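Local atomic coordinates of Non-structural protein 3 (Porcine deltacoronavirus, PDB entry 6LN0), a protein that probably cleaves the viral replicase polyprotein through a papain-like protease domain and carries a macro domain of the kind that binds ADP-ribose. Residues A[213-216]-A[217-220]; A[225-228]-A[229-232]; A[171-174]-A[175-178]; A[193-197]-A[198-202]; A[296-299]-A[300-304]. One frame throughout, in Å; residues are numbered along the deposited sequence.

How the contacts relate
Each contact joins residues close in sequence, and all five follow one another in series, with no nesting or crossing. Contact 3 closes the loop after strand 168-173, contact 4 the reversal after strand 194-195; both reach the same mixed sheet. Contact 1 starts helix 215-223 and contact 2 helix 228-237, which follow each other in the chain, while contact 5 ends helix 293-302. Val213 of contact 1 packs on Phe195 and Phe200 of contact 4, and Val217 on Thr174 of contact 3. Contacts 1 and 2 meet through Val217 and Tyr231, contacts 2 and 4 through Leu228 and Phe195. Gln230 and Leu226 then join contact 2 to contact 5, linking the sheet region to the later helices.

Contact 1 (A[213-216]-A[217-220]); sequences VTEE and VQNQ
Gln218 N bonds back to Thr214 O at 3.3 Å and Asn219 N to Glu215 O at 3.0 Å, so the backbone winds directly from the loop into the first turns of helix 215-223. Thr214 is the N-cap. Its OG1 accepts from Val217 N at 3.2 Å in a fairly straight bond (161° at the hydrogen), which satisfies an amide that has no earlier helical carbonyl to use. The hydroxyl sits between the backbone N and the carbonyl carbon of Thr214 (chi1 67°), and from there it faces the open end of the helix; the same OG1 also lies 3.6 Å from Val217 CG2. Just before the cap, Val213 CG1 meets Val217 CG1 at 4.2 Å and Gln218 CG at 3.9 Å, packing over the start of the helix. One residue further on, Gln220 N bonds to Glu216 O at 3.0 Å, and Gln220 CG folds back near that carbonyl. Val213 and Val217 are the buried pair. Val213 rests on Leu228 of helix 228-237 and on Phe200, and its backbone bonds to Asn193; Val217 packs on Tyr231 of helix 228-237 and on Thr174 in the loop after strand 168-173.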
loop_
_atom_site.group_PDB
_atom_site.type_symbol
_atom_site.label_atom_id
_atom_site.label_comp_id
_atom_site.label_asym_id
_atom_site.label_seq_id
_atom_site.Cartn_x
_atom_site.Cartn_y
_atom_site.Cartn_z
ATOM N N VAL A 213 4.707 2.114 -0.646
ATOM C CA VAL A 213 5.989 1.424 -0.618
ATOM C C VAL A 213 6.973 2.149 -1.528
ATOM O O VAL A 213 7.074 1.856 -2.723
ATOM C CB VAL A 213 5.813 -0.057 -0.988
ATOM C CG1 VAL A 213 7.167 -0.779 -1.042
ATOM C CG2 VAL A 213 4.875 -0.721 0.014
ATOM N N THR A 214 7.677 3.131 -0.971
ATOM C CA THR A 214 8.714 3.821 -1.715
ATOM C C THR A 214 9.946 2.932 -1.750
ATOM O O THR A 214 9.916 1.781 -1.308
ATOM C CB THR A 214 9.035 5.169 -1.092
ATOM O OG1 THR A 214 9.650 4.967 0.189
ATOM C CG2 THR A 214 7.789 6.011 -0.968
ATOM N N GLU A 215 11.053 3.442 -2.275
ATOM C CA GLU A 215 12.272 2.645 -2.223
ATOM C C GLU A 215 12.974 2.795 -0.882
ATOM O O GLU A 215 13.733 1.904 -0.489
ATOM C CB GLU A 215 13.214 3.008 -3.385
ATOM C CG GLU A 215 12.979 2.166 -4.664
ATOM C CD GLU A 215 13.858 0.900 -4.754
ATOM O OE1 GLU A 215 13.361 -0.164 -5.203
ATOM O OE2 GLU A 215 15.053 0.967 -4.385
ATOM N N GLU A 216 12.710 3.891 -0.169
ATOM C CA GLU A 216 13.159 4.010 1.213
ATOM C C GLU A 216 12.466 2.984 2.113
ATOM O O GLU A 216 13.091 2.425 3.028
ATOM C CB GLU A 216 12.904 5.427 1.709
ATOM C CG GLU A 216 13.750 5.811 2.904
ATOM C CD GLU A 216 13.253 7.081 3.584
ATOM O OE1 GLU A 216 12.028 7.191 3.844
ATOM O OE2 GLU A 216 14.090 7.976 3.852
ATOM N N VAL A 217 11.174 2.725 1.871
ATOM C CA VAL A 217 10.489 1.661 2.596
ATOM C C VAL A 217 11.146 0.315 2.309
ATOM O O VAL A 217 11.439 -0.456 3.228
ATOM C CB VAL A 217 8.992 1.632 2.252
ATOM C CG1 VAL A 217 8.354 0.361 2.828
ATOM C CG2 VAL A 217 8.286 2.897 2.767
ATOM N N GLN A 218 11.389 0.006 1.030
ATOM C CA GLN A 218 11.987 -1.284 0.724
ATOM C C GLN A 218 13.335 -1.419 1.400
ATOM O O GLN A 218 13.638 -2.468 1.975
ATOM C CB GLN A 218 12.121 -1.490 -0.778
ATOM C CG GLN A 218 10.864 -2.034 -1.401
ATOM C CD GLN A 218 10.509 -1.312 -2.685
ATOM O OE1 GLN A 218 11.009 -0.210 -2.958
ATOM N NE2 GLN A 218 9.621 -1.913 -3.476
ATOM N N ASN A 219 14.128 -0.350 1.421
ATOM C CA ASN A 219 15.449 -0.482 2.029
ATOM C C ASN A 219 15.354 -0.666 3.540
ATOM O O ASN A 219 16.165 -1.398 4.126
ATOM C CB ASN A 219 16.328 0.714 1.683
ATOM C CG ASN A 219 16.798 0.680 0.233
ATOM O OD1 ASN A 219 17.992 0.566 -0.023
ATOM N ND2 ASN A 219 15.859 0.753 -0.717
ATOM N N GLN A 220 14.366 -0.026 4.181
ATOM C CA GLN A 220 14.188 -0.150 5.625
ATOM C C GLN A 220 13.793 -1.575 6.007
ATOM O O GLN A 220 14.402 -2.178 6.896
ATOM C CB GLN A 220 13.144 0.854 6.120
ATOM C CG GLN A 220 13.656 2.285 6.308
ATOM C CD GLN A 220 14.398 2.478 7.618
ATOM O OE1 GLN A 220 15.623 2.369 7.667
ATOM N NE2 GLN A 220 13.657 2.754 8.695
#

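Contact 2 (A[225-228]-A[229-232]); sequences DLNL and QQYC
Asn227 and Gln230 form a capping box that opens helix 228-237, each side chain bonding to the backbone N of the other. Asn227 OD1 accepts from Gln230 N at 3.0 Å, almost in line (175° at the hydrogen). In return Gln230 OE1 accepts from Asn227 N at 3.1 Å, with the donor in the plane of the amide and on a lone pair. The Asn227 side chain stands between its own backbone N and carbonyl carbon (chi1 62°), a setting that turns OD1 toward the amides of the first helical turn. Gln230 is extended past CG, and its length carries OE1 back across the helix end. The two side chains cross at about a right angle, with their amide planes 34° apart. Regular helical bonding starts immediately, with Tyr231 N to Asn227 O at 2.8 Å and Cys232 N to Leu228 O at 2.9 Å.

Leu226, just before the cap, reaches Tyr231: its CD1 comes to the edge of the ring, 4.1 Å from Tyr231 CD1, the pairing known as a hydrophobic staple. Leu226 CB also lies 3.7 Å from Gln230 CB. Asp225, with positive phi, closes the preceding helix 215-223 in a Schellman motif, so one helix ends and the next begins within three residues.

The other end of the Gln230 amide is also engaged, NE2 donating to Asn304 OD1. Both polar atoms of this side chain are therefore bonded, which fixes which way round its amide lies and couples the helix start to the segment after helix 293-302.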
loop_
_atom_site.group_PDB
_atom_site.type_symbol
_atom_site.label_atom_id
_atom_site.label_comp_id
_atom_site.label_asym_id
_atom_site.label_seq_id
_atom_site.Cartn_x
_atom_site.Cartn_y
_atom_site.Cartn_z
ATOM N N ASP A 225 15.484 -7.119 7.838
ATOM C CA ASP A 225 15.246 -8.511 7.450
ATOM C C ASP A 225 13.763 -8.858 7.462
ATOM O O ASP A 225 13.381 -9.960 7.859
ATOM C CB ASP A 225 16.004 -9.487 8.348
ATOM C CG ASP A 225 17.290 -9.934 7.755
ATOM O OD1 ASP A 225 17.652 -9.382 6.693
ATOM O OD2 ASP A 225 17.941 -10.832 8.354
ATOM N N LEU A 226 12.916 -7.932 7.047
ATOM C CA LEU A 226 11.489 -8.202 7.010
ATOM C C LEU A 226 10.984 -8.074 5.586
ATOM O O LEU A 226 11.415 -7.190 4.845
ATOM C CB LEU A 226 10.710 -7.249 7.922
ATOM C CG LEU A 226 11.253 -6.939 9.315
ATOM C CD1 LEU A 226 10.372 -5.885 9.967
ATOM C CD2 LEU A 226 11.354 -8.191 10.187
ATOM N N ASN A 227 10.064 -8.953 5.204
ATOM C CA ASN A 227 9.234 -8.648 4.048
ATOM C C ASN A 227 8.208 -7.588 4.438
ATOM O O ASN A 227 8.203 -7.076 5.562
ATOM C CB ASN A 227 8.571 -9.910 3.500
ATOM C CG ASN A 227 7.628 -10.580 4.489
ATOM O OD1 ASN A 227 6.733 -9.951 5.061
ATOM N ND2 ASN A 227 7.784 -11.890 4.636
ATOM N N LEU A 228 7.305 -7.268 3.511
ATOM C CA LEU A 228 6.455 -6.095 3.692
ATOM C C LEU A 228 5.314 -6.356 4.662
ATOM O O LEU A 228 4.914 -5.446 5.397
ATOM C CB LEU A 228 5.899 -5.628 2.348
ATOM C CG LEU A 228 6.938 -5.045 1.391
ATOM C CD1 LEU A 228 6.259 -4.359 0.215
ATOM C CD2 LEU A 228 7.855 -4.084 2.108
ATOM N N GLN A 229 4.733 -7.560 4.631
ATOM C CA GLN A 229 3.782 -7.948 5.665
ATOM C C GLN A 229 4.391 -7.728 7.045
ATOM O O GLN A 229 3.814 -7.043 7.900
ATOM C CB GLN A 229 3.384 -9.417 5.505
ATOM C CG GLN A 229 2.460 -9.716 4.356
ATOM C CD GLN A 229 3.202 -10.145 3.095
ATOM O OE1 GLN A 229 4.200 -9.523 2.692
ATOM N NE2 GLN A 229 2.717 -11.214 2.463
ATOM N N GLN A 230 5.583 -8.285 7.261
ATOM C CA GLN A 230 6.251 -8.115 8.536
ATOM C C GLN A 230 6.539 -6.650 8.806
ATOM O O GLN A 230 6.413 -6.184 9.943
ATOM C CB GLN A 230 7.536 -8.934 8.564
ATOM C CG GLN A 230 7.303 -10.402 8.320
ATOM C CD GLN A 230 8.586 -11.189 8.355
ATOM O OE1 GLN A 230 9.474 -10.977 7.531
ATOM N NE2 GLN A 230 8.703 -12.096 9.327
ATOM N N TYR A 231 6.922 -5.904 7.777
ATOM C CA TYR A 231 7.311 -4.523 8.021
ATOM C C TYR A 231 6.118 -3.708 8.500
ATOM O O TYR A 231 6.248 -2.865 9.390
ATOM C CB TYR A 231 7.920 -3.916 6.755
ATOM C CG TYR A 231 8.553 -2.579 7.004
ATOM C CD1 TYR A 231 9.665 -2.464 7.812
ATOM C CD2 TYR A 231 8.010 -1.431 6.470
ATOM C CE1 TYR A 231 10.225 -1.238 8.064
ATOM C CE2 TYR A 231 8.566 -0.202 6.717
ATOM C CZ TYR A 231 9.668 -0.104 7.492
ATOM O OH TYR A 231 10.210 1.137 7.725
ATOM N N CYS A 232 4.942 -3.962 7.928
ATOM C CA CYS A 232 3.728 -3.299 8.382
ATOM C C CYS A 232 3.459 -3.618 9.833
ATOM O O CYS A 232 3.217 -2.708 10.646
ATOM C CB CYS A 232 2.544 -3.747 7.529
ATOM S SG CYS A 232 2.427 -2.951 5.955
#

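Contact 3 (A[171-174]-A[175-178]); sequences RTTT and DYDQ
Thr173 OG1, at the end of strand 168-173, collects the polar bonds of the loop that follows. It accepts from Asp175 N at 2.9 Å, the bond that defines an ST turn. A weak bond from Tyr176 N, 2.8 Å from Thr173 OG1, is strongly bent (118° at the hydrogen). The hydroxyl itself donates to Gln178 O at 2.9 Å, with OG1 tilted from the plane of that carbonyl. With OG1 anti to the Thr173 backbone N (chi1 -179°), the hydroxyl extends into the loop and can meet both its start and its far side. A weak bond from Gln178 N to Asp175 OD2 at 3.4 Å runs within the loop.

The apolar contact uses the other branch of the same threonine. Thr173 CG2 sits almost directly over the centre of the Tyr176 ring, 3.7 Å from the centroid and only 9° off the normal, a CH-pi contact. The ring lies across this methyl and also packs on Ile209 of strand 209-212 and on Leu235 and Lys236 of helix 228-237.

The loop leads back into the antiparallel strand 180-184, making this the turn of a beta hairpin. Because the hydroxyl both accepts and donates while the methyl meets a ring face, one side chain does much to hold the turn: its proton is committed to Gln178 O, which leaves its oxygen to receive the amide of Asp175 and, weakly, that of Tyr176.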
loop_
_atom_site.group_PDB
_atom_site.type_symbol
_atom_site.label_atom_id
_atom_site.label_comp_id
_atom_site.label_asym_id
_atom_site.label_seq_id
_atom_site.Cartn_x
_atom_site.Cartn_y
_atom_site.Cartn_z
ATOM N N ARG A 171 -5.492 7.777 1.504
ATOM C CA ARG A 171 -4.692 8.020 2.701
ATOM C C ARG A 171 -3.524 7.050 2.709
ATOM O O ARG A 171 -3.725 5.837 2.598
ATOM C CB ARG A 171 -5.524 7.857 3.972
ATOM C CG ARG A 171 -6.851 8.607 3.914
ATOM C CD ARG A 171 -7.328 9.006 5.287
ATOM N NE ARG A 171 -6.469 10.026 5.890
ATOM C CZ ARG A 171 -6.503 10.384 7.178
ATOM N NH1 ARG A 171 -7.351 9.799 8.019
ATOM N NH2 ARG A 171 -5.675 11.328 7.627
ATOM N N THR A 172 -2.311 7.586 2.838
ATOM C CA THR A 172 -1.088 6.818 2.688
ATOM C C THR A 172 -0.099 7.208 3.773
ATOM O O THR A 172 -0.174 8.304 4.341
ATOM C CB THR A 172 -0.400 7.050 1.330
ATOM O OG1 THR A 172 0.379 8.253 1.394
ATOM C CG2 THR A 172 -1.399 7.164 0.222
ATOM N N THR A 173 0.869 6.314 4.010
ATOM C CA THR A 173 1.928 6.583 4.968
ATOM C C THR A 173 3.170 5.806 4.545
ATOM O O THR A 173 3.077 4.779 3.864
ATOM C CB THR A 173 1.479 6.200 6.412
ATOM O OG1 THR A 173 2.521 6.487 7.362
ATOM C CG2 THR A 173 1.121 4.700 6.516
ATOM N N THR A 174 4.338 6.303 4.938
ATOM C CA THR A 174 5.555 5.501 4.861
ATOM C C THR A 174 5.987 5.001 6.239
ATOM O O THR A 174 6.978 4.272 6.350
ATOM C CB THR A 174 6.683 6.307 4.190
ATOM O OG1 THR A 174 7.125 7.343 5.069
ATOM C CG2 THR A 174 6.193 6.957 2.893
ATOM N N ASP A 175 5.159 5.255 7.248
ATOM C CA ASP A 175 5.560 5.622 8.597
ATOM C C ASP A 175 4.747 4.925 9.687
ATOM O O ASP A 175 5.267 4.546 10.741
ATOM C CB ASP A 175 5.346 7.136 8.747
ATOM C CG ASP A 175 6.545 7.826 9.277
ATOM O OD1 ASP A 175 7.510 7.104 9.556
ATOM O OD2 ASP A 175 6.525 9.073 9.423
ATOM N N TYR A 176 3.447 4.822 9.440
ATOM C CA TYR A 176 2.427 4.867 10.477
ATOM C C TYR A 176 2.757 5.905 11.560
ATOM O O TYR A 176 2.446 5.729 12.738
ATOM C CB TYR A 176 2.208 3.449 11.009
ATOM C CG TYR A 176 1.281 2.744 10.056
ATOM C CD1 TYR A 176 -0.091 2.996 10.109
ATOM C CD2 TYR A 176 1.765 1.915 9.034
ATOM C CE1 TYR A 176 -0.970 2.401 9.230
ATOM C CE2 TYR A 176 0.885 1.307 8.137
ATOM C CZ TYR A 176 -0.490 1.563 8.247
ATOM O OH TYR A 176 -1.424 1.009 7.394
ATOM N N ASP A 177 3.375 7.006 11.152
ATOM C CA ASP A 177 3.519 8.207 11.963
ATOM C C ASP A 177 2.739 9.301 11.246
ATOM O O ASP A 177 1.538 9.473 11.489
ATOM C CB ASP A 177 5.000 8.573 12.148
ATOM C CG ASP A 177 5.204 9.894 12.894
ATOM O OD1 ASP A 177 4.337 10.268 13.699
ATOM O OD2 ASP A 177 6.242 10.565 12.691
ATOM N N GLN A 178 3.372 9.994 10.306
ATOM C CA GLN A 178 2.644 10.962 9.493
ATOM C C GLN A 178 1.787 10.241 8.459
ATOM O O GLN A 178 2.261 9.331 7.772
ATOM C CB GLN A 178 3.621 11.905 8.802
ATOM C CG GLN A 178 2.958 13.080 8.099
ATOM C CD GLN A 178 2.222 13.993 9.068
ATOM O OE1 GLN A 178 1.016 14.232 8.925
ATOM N NE2 GLN A 178 2.946 14.503 10.074
#

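Contact 4 (A[193-197]-A[198-202]); sequences NLFDG and EDFVQ
Leu194 O is approached by two groups from the returning segment 198-202: Val201 N bonds to it at 2.8 Å, and Phe200 CA makes a CA-H...O contact with it at 3.1 Å. The matching bond on the turn side runs from Asp196 N to Asp199 O at 2.9 Å and is reasonably straight (160° at the hydrogen). These two bonds flank Phe195 and Phe200, which face each other as a non-hydrogen-bonded antiparallel pair.

Their rings meet on one side of this bridge as a T-shaped (edge-to-face) pair, the planes 69° apart and the centroids 5.0 Å apart. Phe195 presents its edge, CD1 standing over the centre of the Phe200 face, and the far end of its ring lies against the backbone of Glu198 and Asp199. Phe195 CG is anti to the backbone N (chi1 -165°), which swings the ring back over the reversal. The chain here makes a short hairpin-like turn at the edge of the mixed sheet, strand 194-195 being outermost beside strand 209-212; the sheet is consistent with the ubiquitin-like domain that precedes the coronavirus papain-like protease. Phe195 also rests on Leu228 and Cys232 of helix 228-237.

On the other side of the pair, Val201 CG2 touches Asp196 CB at 3.5 Å. The carboxylates of Asp196 and Asp199 lie side by side with nearly parallel planes, Asp196 OD2 being 3.7 Å from Asp199 OD1, so the two like charges probably raise the proton affinity of one another. Asp196 OD1 also has a weak bond from Gln208 NE2.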
loop_
_atom_site.group_PDB
_atom_site.type_symbol
_atom_site.label_atom_id
_atom_site.label_comp_id
_atom_site.label_asym_id
_atom_site.label_seq_id
_atom_site.Cartn_x
_atom_site.Cartn_y
_atom_site.Cartn_z
ATOM N N ASN A 193 2.316 2.415 -5.286
ATOM C CA ASN A 193 2.639 1.138 -4.675
ATOM C C ASN A 193 1.863 0.958 -3.374
ATOM O O ASN A 193 2.424 0.647 -2.329
ATOM C CB ASN A 193 4.141 1.011 -4.432
ATOM C CG ASN A 193 4.882 0.582 -5.648
ATOM O OD1 ASN A 193 4.480 -0.363 -6.321
ATOM N ND2 ASN A 193 5.976 1.271 -5.952
ATOM N N LEU A 194 0.560 1.184 -3.438
ATOM C CA LEU A 194 -0.248 1.065 -2.236
ATOM C C LEU A 194 -0.224 -0.366 -1.742
ATOM O O LEU A 194 -0.463 -1.299 -2.513
ATOM C CB LEU A 194 -1.679 1.524 -2.504
ATOM C CG LEU A 194 -1.636 2.971 -2.970
ATOM C CD1 LEU A 194 -3.021 3.556 -3.034
ATOM C CD2 LEU A 194 -0.725 3.761 -2.032
ATOM N N PHE A 195 0.076 -0.528 -0.450
ATOM C CA PHE A 195 0.198 -1.829 0.194
ATOM C C PHE A 195 -0.806 -1.952 1.336
ATOM O O PHE A 195 -0.884 -1.085 2.212
ATOM C CB PHE A 195 1.627 -2.051 0.696
ATOM C CG PHE A 195 1.925 -3.469 1.043
ATOM C CD1 PHE A 195 2.075 -4.422 0.052
ATOM C CD2 PHE A 195 2.049 -3.861 2.368
ATOM C CE1 PHE A 195 2.346 -5.742 0.377
ATOM C CE2 PHE A 195 2.331 -5.181 2.700
ATOM C CZ PHE A 195 2.470 -6.118 1.706
ATOM N N ASP A 196 -1.554 -3.046 1.313
ATOM C CA ASP A 196 -2.670 -3.404 2.174
ATOM C C ASP A 196 -2.251 -3.942 3.539
ATOM O O ASP A 196 -3.101 -4.083 4.427
ATOM C CB ASP A 196 -3.466 -4.487 1.442
ATOM C CG ASP A 196 -4.824 -4.691 1.998
ATOM O OD1 ASP A 196 -5.494 -3.677 2.306
ATOM O OD2 ASP A 196 -5.227 -5.873 2.102
ATOM N N GLY A 197 -0.978 -4.266 3.725
ATOM C CA GLY A 197 -0.551 -5.124 4.799
ATOM C C GLY A 197 -0.368 -6.570 4.379
ATOM O O GLY A 197 0.391 -7.300 5.029
ATOM N N GLU A 198 -1.030 -6.990 3.299
ATOM C CA GLU A 198 -0.877 -8.314 2.707
ATOM C C GLU A 198 -0.429 -8.273 1.253
ATOM O O GLU A 198 0.384 -9.101 0.836
ATOM C CB GLU A 198 -2.201 -9.087 2.809
ATOM C CG GLU A 198 -2.067 -10.514 3.359
ATOM C CD GLU A 198 -1.701 -10.566 4.857
ATOM O OE1 GLU A 198 -0.542 -10.941 5.187
ATOM O OE2 GLU A 198 -2.578 -10.248 5.701
ATOM N N ASP A 199 -0.913 -7.309 0.479
ATOM C CA ASP A 199 -0.716 -7.296 -0.965
ATOM C C ASP A 199 -0.936 -5.879 -1.473
ATOM O O ASP A 199 -1.544 -5.049 -0.792
ATOM C CB ASP A 199 -1.677 -8.279 -1.638
ATOM C CG ASP A 199 -3.056 -8.253 -1.000
ATOM O OD1 ASP A 199 -3.675 -7.163 -0.980
ATOM O OD2 ASP A 199 -3.508 -9.310 -0.495
ATOM N N PHE A 200 -0.447 -5.610 -2.682
ATOM C CA PHE A 200 -0.615 -4.284 -3.266
ATOM C C PHE A 200 -2.048 -4.093 -3.738
ATOM O O PHE A 200 -2.745 -5.062 -4.045
ATOM C CB PHE A 200 0.372 -4.074 -4.407
ATOM C CG PHE A 200 1.816 -4.061 -3.958
ATOM C CD1 PHE A 200 2.395 -2.903 -3.470
ATOM C CD2 PHE A 200 2.579 -5.212 -3.998
ATOM C CE1 PHE A 200 3.711 -2.891 -3.062
ATOM C CE2 PHE A 200 3.893 -5.201 -3.591
ATOM C CZ PHE A 200 4.460 -4.035 -3.127
ATOM N N VAL A 201 -2.497 -2.831 -3.760
ATOM C CA VAL A 201 -3.906 -2.491 -3.964
ATOM C C VAL A 201 -4.019 -1.493 -5.110
ATOM O O VAL A 201 -3.401 -0.423 -5.077
ATOM C CB VAL A 201 -4.551 -1.911 -2.692
ATOM C CG1 VAL A 201 -6.001 -1.546 -2.941
ATOM C CG2 VAL A 201 -4.455 -2.886 -1.541
ATOM N N GLN A 202 -4.818 -1.816 -6.113
ATOM C CA GLN A 202 -4.940 -0.879 -7.210
ATOM C C GLN A 202 -6.261 -0.138 -7.224
ATOM O O GLN A 202 -6.400 0.803 -8.008
ATOM C CB GLN A 202 -4.705 -1.569 -8.551
ATOM C CG GLN A 202 -3.250 -1.502 -8.959
ATOM C CD GLN A 202 -2.494 -2.736 -8.539
ATOM O OE1 GLN A 202 -3.095 -3.777 -8.282
ATOM N NE2 GLN A 202 -1.167 -2.632 -8.457
#

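Contact 5 (A[296-299]-A[300-304]); sequences VAWI and YASTN
Tyr300, Ile299 and Ser302 bury the most surface at this end of helix 293-302. Tyr300 lies alongside Val296, one turn earlier and pointing the same way: Val296 CG1 touches Tyr300 CD2 at 3.8 Å, and Val296 O lies in the plane of the ring, at its edge near CD2. The backbone N of Tyr300 bonds to that same carbonyl, Tyr300 N to Val296 O being 3.0 Å. Beyond the two segments the ring makes an edge-to-face pair with Phe261.

Ile299 contributes mostly through its carbonyl, while its side chain packs on Leu320 of helix 313-322. Ile299 O accepts from Thr303 N at 3.1 Å and from Thr303 OG1 at 2.9 Å, and the two donors come from opposite faces of the carbonyl plane. Thr303 holds its hydroxyl between the backbone N and the carbonyl carbon (chi1 61°), within reach of the carbonyl one turn earlier.

Ser302 repeats the pattern one residue earlier. Its N at 3.0 Å and its OG at 2.8 Å both donate to Trp298 O, again from opposite faces. The hydroxyl also stands over one face of the indole of Trp298, 3.3 Å above the plane and displaced toward the rim. The indole's own N-H is engaged elsewhere, with Leu224 O, and the ring packs among Leu319, Leu320, Ile280 and Leu283.

Each hydroxyl is thus satisfied by a carbonyl four residues earlier, so a buried threonine and a serine lying against an indole need no hydrogen-bond acceptor from outside the helix end.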
loop_
_atom_site.group_PDB
_atom_site.type_symbol
_atom_site.label_atom_id
_atom_site.label_comp_id
_atom_site.label_asym_id
_atom_site.label_seq_id
_atom_site.Cartn_x
_atom_site.Cartn_y
_atom_site.Cartn_z
ATOM N N VAL A 296 11.374 -4.295 20.384
ATOM C CA VAL A 296 10.336 -5.284 20.655
ATOM C C VAL A 296 9.449 -5.490 19.440
ATOM O O VAL A 296 9.039 -6.620 19.135
ATOM C CB VAL A 296 9.507 -4.855 21.883
ATOM C CG1 VAL A 296 8.318 -5.752 22.029
ATOM C CG2 VAL A 296 10.365 -4.934 23.157
ATOM N N ALA A 297 9.093 -4.398 18.757
ATOM C CA ALA A 297 8.282 -4.517 17.548
ATOM C C ALA A 297 9.020 -5.322 16.484
ATOM O O ALA A 297 8.435 -6.186 15.817
ATOM C CB ALA A 297 7.914 -3.132 17.024
ATOM N N TRP A 298 10.311 -5.070 16.330
ATOM C CA TRP A 298 11.119 -5.918 15.466
ATOM C C TRP A 298 11.046 -7.389 15.877
ATOM O O TRP A 298 11.034 -8.276 15.016
ATOM C CB TRP A 298 12.562 -5.421 15.467
ATOM C CG TRP A 298 13.452 -6.230 14.598
ATOM C CD1 TRP A 298 13.456 -6.280 13.217
ATOM C CD2 TRP A 298 14.486 -7.118 15.032
ATOM N NE1 TRP A 298 14.437 -7.143 12.782
ATOM C CE2 TRP A 298 15.085 -7.667 13.870
ATOM C CE3 TRP A 298 14.970 -7.494 16.282
ATOM C CZ2 TRP A 298 16.128 -8.584 13.934
ATOM C CZ3 TRP A 298 16.021 -8.401 16.342
ATOM C CH2 TRP A 298 16.586 -8.932 15.183
ATOM N N ILE A 299 11.004 -7.688 17.178
ATOM C CA ILE A 299 10.952 -9.097 17.570
ATOM C C ILE A 299 9.634 -9.708 17.139
ATOM O O ILE A 299 9.593 -10.817 16.592
ATOM C CB ILE A 299 11.164 -9.277 19.083
ATOM C CG1 ILE A 299 12.436 -8.592 19.536
ATOM C CG2 ILE A 299 11.171 -10.748 19.432
ATOM C CD1 ILE A 299 13.558 -9.446 19.610
ATOM N N TYR A 300 8.534 -9.003 17.394
ATOM C CA TYR A 300 7.224 -9.540 17.048
ATOM C C TYR A 300 7.073 -9.735 15.548
ATOM O O TYR A 300 6.517 -10.749 15.106
ATOM C CB TYR A 300 6.126 -8.615 17.547
ATOM C CG TYR A 300 5.632 -8.908 18.949
ATOM C CD1 TYR A 300 4.564 -9.764 19.152
ATOM C CD2 TYR A 300 6.211 -8.293 20.060
ATOM C CE1 TYR A 300 4.084 -10.009 20.409
ATOM C CE2 TYR A 300 5.741 -8.530 21.315
ATOM C CZ TYR A 300 4.674 -9.399 21.491
ATOM O OH TYR A 300 4.189 -9.657 22.751
ATOM N N ALA A 301 7.545 -8.770 14.744
ATOM C CA ALA A 301 7.393 -8.884 13.289
ATOM C C ALA A 301 8.310 -9.959 12.709
ATOM O O ALA A 301 7.944 -10.641 11.746
ATOM C CB ALA A 301 7.671 -7.539 12.611
ATOM N N SER A 302 9.513 -10.113 13.266
ATOM C CA SER A 302 10.418 -11.145 12.767
ATOM C C SER A 302 9.909 -12.556 13.071
ATOM O O SER A 302 10.192 -13.483 12.302
ATOM C CB SER A 302 11.818 -10.960 13.357
ATOM O OG SER A 302 12.350 -9.691 13.019
ATOM N N THR A 303 9.178 -12.750 14.176
ATOM C CA THR A 303 8.683 -14.075 14.539
ATOM C C THR A 303 7.200 -14.243 14.233
ATOM O O THR A 303 6.610 -15.256 14.611
ATOM C CB THR A 303 8.977 -14.393 16.024
ATOM O OG1 THR A 303 8.331 -13.457 16.887
ATOM C CG2 THR A 303 10.445 -14.310 16.311
ATOM N N ASN A 304 6.588 -13.283 13.533
ATOM C CA ASN A 304 5.224 -13.422 13.027
ATOM C C ASN A 304 4.229 -13.620 14.170
ATOM O O ASN A 304 3.400 -14.526 14.161
ATOM C CB ASN A 304 5.129 -14.555 12.005
ATOM C CG ASN A 304 5.993 -14.308 10.800
ATOM O OD1 ASN A 304 5.780 -13.351 10.075
ATOM N ND2 ASN A 304 6.978 -15.159 10.582
#